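Local coordinates for histidine kinase (Caulobacter vibrioides, PDB 6TNE), which probably passes phosphoryl groups between histidine and aspartate in two-component signalling, this crystallised part being the receiver domain of the hybrid histidine kinase CckA, at residues G1-E7 and Y25-A31. Residues are numbered along the deposited sequence; the frame is centred on the assembly and turned at random.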
loop_
_atom_site.group_PDB
_atom_site.type_symbol
_atom_site.label_atom_id
_atom_site.label_comp_id
_atom_site.label_asym_id
_atom_site.label_seq_id
_atom_site.Cartn_x
_atom_site.Cartn_y
_atom_site.Cartn_z
ATOM N N GLY A 1 -9.741 -7.338 4.988
ATOM C CA GLY A 1 -8.786 -6.343 5.415
ATOM C C GLY A 1 -8.804 -5.248 4.370
ATOM O O GLY A 1 -8.832 -5.537 3.155
ATOM N N ARG A 2 -8.762 -3.984 4.792
ATOM C CA ARG A 2 -8.824 -2.845 3.871
ATOM C C ARG A 2 -7.397 -2.363 3.579
ATOM O O ARG A 2 -6.692 -1.906 4.483
ATOM C CB ARG A 2 -9.668 -1.707 4.452
ATOM C CG ARG A 2 -9.707 -0.480 3.540
ATOM C CD ARG A 2 -10.772 0.527 4.011
ATOM N NE ARG A 2 -12.131 0.085 3.685
ATOM C CZ ARG A 2 -13.244 0.616 4.160
ATOM N NH1 ARG A 2 -13.206 1.615 5.035
ATOM N NH2 ARG A 2 -14.403 0.119 3.760
ATOM N N ILE A 3 -6.964 -2.500 2.328
ATOM C CA ILE A 3 -5.593 -2.199 1.926
ATOM C C ILE A 3 -5.652 -0.981 1.027
ATOM O O ILE A 3 -6.400 -0.978 0.052
ATOM C CB ILE A 3 -4.967 -3.383 1.168
ATOM C CG1 ILE A 3 -4.952 -4.633 2.069
ATOM C CG2 ILE A 3 -3.545 -3.036 0.723
ATOM C CD1 ILE A 3 -4.526 -5.879 1.322
ATOM N N LEU A 4 -4.822 0.029 1.314
ATOM C CA LEU A 4 -4.613 1.133 0.381
ATOM C C LEU A 4 -3.348 0.786 -0.402
ATOM O O LEU A 4 -2.279 0.650 0.199
ATOM C CB LEU A 4 -4.474 2.449 1.167
ATOM C CG LEU A 4 -4.074 3.678 0.368
ATOM C CD1 LEU A 4 -4.946 3.914 -0.836
ATOM C CD2 LEU A 4 -4.074 4.906 1.328
ATOM N N PHE A 5 -3.473 0.642 -1.716
ATOM C CA PHE A 5 -2.396 0.156 -2.584
ATOM C C PHE A 5 -2.067 1.279 -3.552
ATOM O O PHE A 5 -2.893 1.621 -4.415
ATOM C CB PHE A 5 -2.848 -1.110 -3.329
ATOM C CG PHE A 5 -1.726 -1.932 -3.883
ATOM C CD1 PHE A 5 -0.772 -1.427 -4.732
ATOM C CD2 PHE A 5 -1.571 -3.246 -3.477
ATOM C CE1 PHE A 5 0.283 -2.222 -5.194
ATOM C CE2 PHE A 5 -0.534 -4.065 -3.949
ATOM C CZ PHE A 5 0.408 -3.547 -4.818
ATOM N N VAL A 6 -0.878 1.848 -3.422
ATOM C CA VAL A 6 -0.446 3.023 -4.168
ATOM C C VAL A 6 0.668 2.603 -5.109
ATOM O O VAL A 6 1.742 2.178 -4.669
ATOM C CB VAL A 6 0.020 4.127 -3.216
ATOM C CG1 VAL A 6 0.242 5.423 -3.993
ATOM C CG2 VAL A 6 -0.947 4.290 -2.038
ATOM N N GLU A 7 0.425 2.702 -6.417
ATOM C CA GLU A 7 1.376 2.245 -7.427
ATOM C C GLU A 7 0.997 2.951 -8.723
ATOM O O GLU A 7 -0.149 2.878 -9.164
ATOM C CB GLU A 7 1.296 0.715 -7.544
ATOM C CG GLU A 7 1.982 0.106 -8.758
ATOM C CD GLU A 7 3.438 0.412 -8.800
ATOM O OE1 GLU A 7 4.187 -0.172 -8.016
ATOM O OE2 GLU A 7 3.871 1.264 -9.596
ATOM N N TYR A 25 -9.531 -9.468 0.424
ATOM C CA TYR A 25 -9.238 -8.114 0.872
ATOM C C TYR A 25 -10.030 -7.074 0.087
ATOM O O TYR A 25 -10.373 -7.263 -1.077
ATOM C CB TYR A 25 -7.749 -7.815 0.702
ATOM C CG TYR A 25 -6.871 -8.747 1.514
ATOM C CD1 TYR A 25 -6.842 -8.658 2.899
ATOM C CD2 TYR A 25 -6.137 -9.762 0.910
ATOM C CE1 TYR A 25 -6.073 -9.499 3.662
ATOM C CE2 TYR A 25 -5.354 -10.615 1.662
ATOM C CZ TYR A 25 -5.338 -10.483 3.037
ATOM O OH TYR A 25 -4.571 -11.315 3.802
ATOM N N GLU A 26 -10.310 -5.952 0.734
ATOM C CA GLU A 26 -10.795 -4.784 0.013
ATOM C C GLU A 26 -9.568 -3.972 -0.339
ATOM O O GLU A 26 -8.714 -3.755 0.515
ATOM C CB GLU A 26 -11.743 -3.960 0.885
ATOM C CG GLU A 26 -12.428 -2.836 0.137
ATOM C CD GLU A 26 -13.259 -1.958 1.040
ATOM O OE1 GLU A 26 -13.485 -2.345 2.205
ATOM O OE2 GLU A 26 -13.667 -0.873 0.579
ATOM N N VAL A 27 -9.442 -3.605 -1.608
ATOM C CA VAL A 27 -8.242 -2.901 -2.055
ATOM C C VAL A 27 -8.656 -1.573 -2.653
ATOM O O VAL A 27 -9.342 -1.548 -3.693
ATOM C CB VAL A 27 -7.415 -3.735 -3.043
ATOM C CG1 VAL A 27 -6.167 -2.975 -3.406
ATOM C CG2 VAL A 27 -7.045 -5.062 -2.420
ATOM N N LEU A 28 -8.195 -0.483 -2.022
ATOM C CA LEU A 28 -8.419 0.859 -2.521
ATOM C C LEU A 28 -7.165 1.228 -3.295
ATOM O O LEU A 28 -6.069 1.319 -2.725
ATOM C CB LEU A 28 -8.573 1.811 -1.343
ATOM C CG LEU A 28 -9.734 1.509 -0.383
ATOM C CD1 LEU A 28 -9.865 2.554 0.703
ATOM C CD2 LEU A 28 -11.048 1.425 -1.137
ATOM N N GLU A 29 -7.307 1.482 -4.563
ATOM C CA GLU A 29 -6.156 1.737 -5.426
ATOM C C GLU A 29 -5.906 3.228 -5.584
ATOM O O GLU A 29 -6.869 4.010 -5.724
ATOM C CB GLU A 29 -6.402 1.146 -6.802
ATOM C CG GLU A 29 -6.375 -0.383 -6.813
ATOM C CD GLU A 29 -6.708 -0.922 -8.200
ATOM O OE1 GLU A 29 -5.903 -0.715 -9.138
ATOM O OE2 GLU A 29 -7.777 -1.547 -8.350
ATOM N N ALA A 30 -4.639 3.602 -5.652
ATOM C CA ALA A 30 -4.259 4.971 -5.957
ATOM C C ALA A 30 -3.066 4.911 -6.901
ATOM O O ALA A 30 -2.218 4.021 -6.781
ATOM C CB ALA A 30 -3.889 5.722 -4.666
ATOM N N ALA A 31 -2.962 5.883 -7.814
ATOM C CA ALA A 31 -1.861 5.923 -8.752
ATOM C C ALA A 31 -0.775 6.899 -8.336
ATOM O O ALA A 31 0.274 6.935 -8.980
ATOM C CB ALA A 31 -2.343 6.303 -10.152
#
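R2 and E26 run side by side off the same face of the sheet and meet in a salt bridge at their ends. The guanidinium approaches side-on, NE and NH2 both donating to one oxygen, with E26 OE1 3.1 Å from R2 NH2 and close to the guanidinium plane. Carboxylate and guanidinium stand nearly perpendicular (87°); NH2 reaches OE1 on its syn side, and NE meets it from above the carboxylate plane. A bend at chi3 (-75°) turns the arginine head to E26, and NH1 is held by T46. Further back along the arginine, R2 CD rests 4.0 Å from L28 CD1. These strands, 2-6 and 26-30, are the parallel pair of the first beta-alpha-beta unit of the CheY-like receiver fold, linked by helix 10-21, with 26-30 at the sheet edge. Six backbone hydrogen bonds join them, from E26 N to G1 O through to E7 N to A30 O. On the R2 face, L4 CD1 packs 4.2 Å from L28 CB, and both leucines touch I39 of helix 33-42. The opposite face carries I3, V27, F5 and E29. There F5 CB lies 3.8 Å from V27 CG1, while its ring, with CG anti to the backbone N (chi1 -161°), leads away from strand 26-30. I3 CD1 makes an off-centre CH-pi contact with Y25, 4.2 Å from the ring centroid, and G1 O lies at that ring's edge.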